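Local atomic coordinates of Adp-heptose LPS heptosyltransferase II (Escherichia coli, PDB entry 1PSW), a protein that catalyses transfer of the second heptose from ADP-L-glycero-beta-D-manno-heptose to the heptosyl-Kdo2-lipid A acceptor during synthesis of the lipopolysaccharide core. Residues L45-E50 with E164-Y169; Q254-I259 with A277-P282; I265-N268 with L272-V275. All coordinates share one frame; numbering follows the deposited sequence.

Contact 1 of 3, residues L45-E50 with E164-Y169; sequences LSRMPE and EGEKSY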
# COMPACT_ATOMS: atom_id res chain seq x y z
N LEU A 45 5.36 0.00 8.82
CA LEU A 45 4.81 0.56 10.04
C LEU A 45 5.75 1.58 10.66
O LEU A 45 5.31 2.55 11.29
CB LEU A 45 4.53 -0.56 11.05
CG LEU A 45 3.41 -1.53 10.67
CD1 LEU A 45 3.47 -2.75 11.57
CD2 LEU A 45 2.06 -0.82 10.79
N SER A 46 7.05 1.35 10.50
CA SER A 46 8.04 2.26 11.08
C SER A 46 7.99 3.62 10.40
O SER A 46 8.52 4.60 10.92
CB SER A 46 9.45 1.68 10.97
OG SER A 46 9.95 1.79 9.65
N ARG A 47 7.34 3.69 9.23
CA ARG A 47 7.22 4.94 8.51
C ARG A 47 5.95 5.70 8.90
O ARG A 47 5.77 6.83 8.47
CB ARG A 47 7.24 4.70 6.99
CG ARG A 47 8.48 4.03 6.45
CD ARG A 47 9.75 4.81 6.78
NE ARG A 47 9.67 6.22 6.42
CZ ARG A 47 10.70 7.06 6.47
NH1 ARG A 47 11.89 6.61 6.86
NH2 ARG A 47 10.56 8.33 6.15
N MSE A 48 5.08 5.06 9.69
CA MSE A 48 3.83 5.67 10.14
C MSE A 48 3.99 6.22 11.56
O MSE A 48 4.20 5.46 12.51
CB MSE A 48 2.70 4.64 10.13
CG MSE A 48 2.36 4.09 8.76
SE MSE A 48 1.02 2.73 8.90
CE MSE A 48 1.44 1.69 7.29
N PRO A 49 3.90 7.55 11.71
CA PRO A 49 4.04 8.18 13.03
C PRO A 49 2.92 7.86 14.02
O PRO A 49 3.09 8.01 15.23
CB PRO A 49 4.12 9.67 12.69
CG PRO A 49 3.29 9.78 11.46
CD PRO A 49 3.72 8.57 10.66
N GLU A 50 1.77 7.43 13.50
CA GLU A 50 0.63 7.09 14.35
C GLU A 50 0.85 5.78 15.11
O GLU A 50 0.17 5.53 16.11
CB GLU A 50 -0.64 6.96 13.50
CG GLU A 50 -1.05 8.21 12.72
CD GLU A 50 -0.20 8.45 11.48
OE1 GLU A 50 0.40 7.49 10.95
OE2 GLU A 50 -0.14 9.62 11.02
N GLU A 164 14.70 15.00 2.84
CA GLU A 164 15.70 15.02 1.78
C GLU A 164 16.92 14.21 2.17
O GLU A 164 17.54 13.57 1.33
CB GLU A 164 16.11 16.46 1.46
CG GLU A 164 14.96 17.31 0.95
CD GLU A 164 14.22 16.64 -0.20
OE1 GLU A 164 14.85 16.34 -1.23
OE2 GLU A 164 13.00 16.40 -0.05
N GLY A 165 17.26 14.25 3.46
CA GLY A 165 18.41 13.50 3.95
C GLY A 165 18.22 12.01 3.76
O GLY A 165 19.16 11.30 3.37
N GLU A 166 17.01 11.53 4.04
CA GLU A 166 16.70 10.12 3.88
C GLU A 166 16.82 9.73 2.40
O GLU A 166 17.47 8.74 2.06
CB GLU A 166 15.28 9.80 4.38
CG GLU A 166 15.09 10.00 5.88
CD GLU A 166 13.70 9.60 6.37
OE1 GLU A 166 12.71 10.14 5.85
OE2 GLU A 166 13.61 8.74 7.27
N LYS A 167 16.21 10.52 1.53
CA LYS A 167 16.27 10.24 0.10
C LYS A 167 17.71 10.21 -0.39
O LYS A 167 18.10 9.33 -1.15
CB LYS A 167 15.50 11.30 -0.69
CG LYS A 167 13.99 11.33 -0.47
CD LYS A 167 13.38 12.49 -1.26
CE LYS A 167 12.00 12.87 -0.75
NZ LYS A 167 11.49 14.11 -1.40
N SER A 168 18.49 11.19 0.05
CA SER A 168 19.89 11.30 -0.36
C SER A 168 20.72 10.06 -0.01
O SER A 168 21.36 9.47 -0.88
CB SER A 168 20.51 12.55 0.28
OG SER A 168 21.77 12.82 -0.28
N TYR A 169 20.71 9.67 1.26
CA TYR A 169 21.47 8.51 1.69
C TYR A 169 21.00 7.21 1.03
O TYR A 169 21.80 6.41 0.56
CB TYR A 169 21.40 8.31 3.21
CG TYR A 169 21.96 6.96 3.61
CD1 TYR A 169 23.30 6.65 3.37
CD2 TYR A 169 21.13 5.94 4.09
CE1 TYR A 169 23.80 5.37 3.58
CE2 TYR A 169 21.62 4.66 4.32
CZ TYR A 169 22.95 4.38 4.05
OH TYR A 169 23.46 3.11 4.23
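Glu166 OE1 is gripped twice: by Arg47 NH2 at 2.8 Å across the contact, and by the backbone N of Ser163 just ahead of the helix that carries the glutamate. The second carboxylate oxygen, Glu166 OE2, takes Arg47 NH1, also at 2.8 Å, so the arginine meets the acid end-on, with one terminal nitrogen for each oxygen. Both bonds are fairly straight, with an N-H...O angle of 167° at NH2 and 158° at NH1. Both oxygens lie near the guanidinium plane, but the two flat groups are turned 36° against each other. OE1 is met on its syn side, somewhat out of the carboxylate plane, and NH1 reaches OE2 from well above it. The side chains arrive from opposite directions. That of Glu166 runs extended beyond CG, while Arg47 is bent at chi2 and chi3, which swings its guanidinium from a type I turn, Leu45 to Met48, toward the helix. NH2 also donates to Gln161 O, so the arginine holds both the helix and the loop leading into it, a task suited to its several N-H groups. With an alanine here, the Glu166 carboxylate would probably be left without this countercharge and Gln161 O without this donor. Within the helix, Lys167 NZ pairs with Glu164 OE2, and the guanidinium of Arg47 packs by NH1 against Ile257 CD1 of helix 252-260. This surface salt bridge links the loop between helix 42-45 and strand 51-56 of the N-terminal parallel sheet domain to the C-terminal half, a bridge between the two Rossmann-like domains of a GT-B glycosyltransferase.

Contact 2 of 3, residues Q254-I259 with A277-P282; sequences QAVILI and AALNRP
The guanidinium of Arg281 carries Pro282 CD on one face, 3.6 Å above the plane and over its centre, while the methylenes behind it reach across to Ile259. Arg281 CD lies 3.6 Å from Ile259 O, and CG is close to the same carbonyl. Bends at chi2 (-78°) and chi3 (74°) fold the chain back, and its charged end finds its partners elsewhere: NH1 makes a salt bridge with Glu346 of helix 332-347 and donates to Cys262 O. Arginine suits this place because its aliphatic shaft can pack on a backbone while its tip serves acid and carbonyl together. The arginine sits in the Schellman motif at the end of helix 271-278, one residue after Asn280. Asn280 leaves helical geometry with a positive phi of 62°, a conformation asparagine tolerates better than most residues, and its N bonds Ala277 O at 3.0 Å. One residue before Asn280, Leu279 points toward helix 252-260. Its CD1 branch does most of the touching, coming within 3.3 Å of Val256 O and 3.6 Å of Ile259 CG2. CD2 meets Val256 CG1 more loosely, at 4.1 Å. The leucine crosses Ile259 at about a right angle, and Ile259 CG2 faces it because that methyl stands anti to the backbone N. The other flank of Val256 and Ile259 packs on Val275 of helix 271-278, and Leu279 also touches Leu160.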
# COMPACT_ATOMS: atom_id res chain seq x y z
N GLN A 254 12.85 1.23 2.91
CA GLN A 254 13.73 1.76 1.88
C GLN A 254 12.94 2.01 0.60
O GLN A 254 13.21 2.97 -0.13
CB GLN A 254 14.86 0.78 1.62
CG GLN A 254 15.72 0.56 2.82
CD GLN A 254 16.68 -0.59 2.66
OE1 GLN A 254 16.27 -1.70 2.32
NE2 GLN A 254 17.96 -0.34 2.90
N ALA A 255 11.96 1.15 0.31
CA ALA A 255 11.13 1.32 -0.87
C ALA A 255 10.35 2.63 -0.78
O ALA A 255 10.24 3.37 -1.75
CB ALA A 255 10.17 0.14 -1.02
N VAL A 256 9.80 2.90 0.40
CA VAL A 256 9.03 4.13 0.63
C VAL A 256 9.90 5.35 0.33
O VAL A 256 9.47 6.28 -0.36
CB VAL A 256 8.56 4.23 2.09
CG1 VAL A 256 8.08 5.64 2.37
CG2 VAL A 256 7.44 3.22 2.34
N ILE A 257 11.11 5.35 0.86
CA ILE A 257 12.05 6.45 0.66
C ILE A 257 12.39 6.65 -0.82
O ILE A 257 12.29 7.75 -1.34
CB ILE A 257 13.36 6.21 1.47
CG1 ILE A 257 13.05 6.24 2.97
CG2 ILE A 257 14.39 7.27 1.10
CD1 ILE A 257 14.15 5.64 3.85
N LEU A 258 12.75 5.56 -1.50
CA LEU A 258 13.11 5.64 -2.93
C LEU A 258 11.95 6.09 -3.82
O LEU A 258 12.15 6.84 -4.78
CB LEU A 258 13.67 4.30 -3.41
CG LEU A 258 15.04 3.95 -2.81
CD1 LEU A 258 15.45 2.53 -3.20
CD2 LEU A 258 16.09 4.95 -3.29
N ILE A 259 10.75 5.60 -3.52
CA ILE A 259 9.58 6.00 -4.28
C ILE A 259 9.39 7.52 -4.10
O ILE A 259 9.11 8.24 -5.06
CB ILE A 259 8.33 5.22 -3.80
CG1 ILE A 259 8.41 3.78 -4.32
CG2 ILE A 259 7.03 5.90 -4.30
CD1 ILE A 259 7.36 2.84 -3.76
N ALA A 277 0.82 6.75 -3.70
CA ALA A 277 -0.31 7.66 -3.48
C ALA A 277 -0.19 8.37 -2.13
O ALA A 277 -0.47 9.56 -2.02
CB ALA A 277 -1.63 6.89 -3.56
N ALA A 278 0.21 7.62 -1.10
CA ALA A 278 0.37 8.16 0.24
C ALA A 278 1.49 9.19 0.28
O ALA A 278 1.46 10.12 1.08
CB ALA A 278 0.65 7.04 1.22
N LEU A 279 2.49 9.00 -0.58
CA LEU A 279 3.63 9.91 -0.66
C LEU A 279 3.32 11.13 -1.51
O LEU A 279 4.12 12.05 -1.61
CB LEU A 279 4.84 9.17 -1.23
CG LEU A 279 5.48 8.16 -0.28
CD1 LEU A 279 6.40 7.19 -1.03
CD2 LEU A 279 6.27 8.92 0.79
N ASN A 280 2.14 11.12 -2.15
CA ASN A 280 1.71 12.24 -2.99
C ASN A 280 2.65 12.45 -4.19
O ASN A 280 2.94 13.58 -4.59
CB ASN A 280 1.65 13.52 -2.15
CG ASN A 280 0.81 14.60 -2.81
OD1 ASN A 280 -0.27 14.33 -3.32
ND2 ASN A 280 1.30 15.84 -2.77
N ARG A 281 3.14 11.35 -4.76
CA ARG A 281 4.02 11.42 -5.91
C ARG A 281 3.16 11.31 -7.17
O ARG A 281 2.15 10.61 -7.17
CB ARG A 281 5.02 10.25 -5.89
CG ARG A 281 6.08 10.28 -4.78
CD ARG A 281 7.21 11.26 -5.12
NE ARG A 281 6.78 12.63 -4.95
CZ ARG A 281 7.09 13.62 -5.77
NH1 ARG A 281 7.84 13.42 -6.84
NH2 ARG A 281 6.61 14.83 -5.51
N PRO A 282 3.53 12.02 -8.25
CA PRO A 282 2.71 11.90 -9.46
C PRO A 282 2.75 10.43 -9.83
O PRO A 282 3.80 9.79 -9.76
CB PRO A 282 3.46 12.76 -10.47
CG PRO A 282 4.05 13.84 -9.60
CD PRO A 282 4.56 13.05 -8.40

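Contact 3 of 3, residues I265-N268 with L272-V275; sequences IVTN and LMHV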
# COMPACT_ATOMS: atom_id res chain seq x y z
N ILE A 265 5.73 7.85 -10.80
CA ILE A 265 5.65 6.40 -10.67
C ILE A 265 4.65 5.84 -11.68
O ILE A 265 3.64 6.48 -11.96
CB ILE A 265 5.16 6.00 -9.26
CG1 ILE A 265 6.12 6.55 -8.19
CG2 ILE A 265 5.03 4.49 -9.16
CD1 ILE A 265 7.53 5.99 -8.25
N VAL A 266 4.96 4.68 -12.25
CA VAL A 266 4.05 4.01 -13.18
C VAL A 266 3.85 2.65 -12.52
O VAL A 266 4.83 1.98 -12.17
CB VAL A 266 4.69 3.80 -14.57
CG1 VAL A 266 3.71 3.10 -15.49
CG2 VAL A 266 5.09 5.14 -15.16
N THR A 267 2.60 2.24 -12.34
CA THR A 267 2.33 0.98 -11.67
C THR A 267 1.00 0.35 -12.08
O THR A 267 0.13 1.01 -12.65
CB THR A 267 2.28 1.19 -10.14
OG1 THR A 267 2.00 -0.05 -9.49
CG2 THR A 267 1.19 2.19 -9.80
N ASN A 268 0.87 -0.93 -11.77
CA ASN A 268 -0.36 -1.67 -12.01
C ASN A 268 -1.18 -1.50 -10.72
O ASN A 268 -0.73 -0.86 -9.77
CB ASN A 268 -0.07 -3.16 -12.20
CG ASN A 268 0.96 -3.43 -13.27
OD1 ASN A 268 0.86 -2.96 -14.39
ND2 ASN A 268 1.97 -4.22 -12.91
N LEU A 272 2.06 -1.36 -3.93
CA LEU A 272 2.96 -0.22 -4.00
C LEU A 272 2.28 1.02 -4.57
O LEU A 272 2.71 2.14 -4.31
CB LEU A 272 4.22 -0.56 -4.80
CG LEU A 272 5.18 -1.56 -4.12
CD1 LEU A 272 6.35 -1.84 -5.07
CD2 LEU A 272 5.70 -0.99 -2.80
N MSE A 273 1.22 0.83 -5.35
CA MSE A 273 0.49 1.96 -5.90
C MSE A 273 0.03 2.82 -4.72
O MSE A 273 0.20 4.04 -4.72
CB MSE A 273 -0.75 1.48 -6.66
CG MSE A 273 -1.60 2.60 -7.26
SE MSE A 273 -3.22 1.94 -8.11
CE MSE A 273 -4.23 1.75 -6.40
N HIS A 274 -0.54 2.17 -3.72
CA HIS A 274 -1.03 2.86 -2.53
C HIS A 274 0.08 3.58 -1.77
O HIS A 274 -0.15 4.64 -1.19
CB HIS A 274 -1.75 1.87 -1.62
CG HIS A 274 -2.96 1.28 -2.28
ND1 HIS A 274 -4.05 2.04 -2.62
CD2 HIS A 274 -3.19 0.04 -2.77
CE1 HIS A 274 -4.91 1.29 -3.30
NE2 HIS A 274 -4.40 0.08 -3.40
N VAL A 275 1.28 3.01 -1.79
CA VAL A 275 2.41 3.64 -1.14
C VAL A 275 2.75 4.95 -1.86
O VAL A 275 2.90 5.99 -1.22
CB VAL A 275 3.65 2.70 -1.13
CG1 VAL A 275 4.86 3.43 -0.57
CG2 VAL A 275 3.35 1.46 -0.27
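Thr267 meets selenomethionine Met273 through its methyl: Thr267 CG2 lies 3.8 Å from Met273 CB and equally near CG. With chi1 at 179° the threonine sets OG1 anti to the backbone N and puts CG2 between N and the carbonyl carbon, the crowded position. This rotation pays twice, since it turns the methyl to the helix and lets OG1 donate to Asn268 O at 2.9 Å. The hydroxyl lies in the plane of that carbonyl, on a lone pair, at a C=O...O angle of 125°. A branched residue with one methyl and one hydroxyl thus supplies an apolar face for the helix and a bond for the turning chain. The segments belong to a beta-alpha-beta unit, in which strand 264-268 runs into helix 271-278 and the chain returns to the sheet as strand 283-287. Across this packing the two side chains stand roughly at right angles. Met273 leaves the helix extended, with CG anti to N, and bends only at chi3 (80°). Its CB passes 3.9 Å from Asn268 O, and beyond it the flexible, apolar chain settles on Ala285 and Tyr287 of the next strand. The CB of Asn268 points away from the helix: OD1 accepts from Trp197 N and ND2 donates to Gly188 O, so the buried amide uses both its ends and ties this part of the chain to the loop between strand 182-186 and helix 199-211.

How the contacts relate
From the N terminus, contact 1 comes first: the loop before strand 51-56 is joined to helix 164-173 across 113 intervening residues, linking the N-terminal sheet domain to the C-terminal half. That loop closes before the others begin. Contact 2 then closes a short one between helix 252-260 and the end of helix 271-278, and contact 3, strand 264-268 against that same helix, is nested inside it. Ile257 connects the first two, packing by CG2 on the backbone of Glu166 and Lys167. Contacts 2 and 3 touch where Ile259 meets Ile265, and Pro282 O probably accepts from Ile265 N at 2.9 Å. Contacts 1 and 3 do not touch.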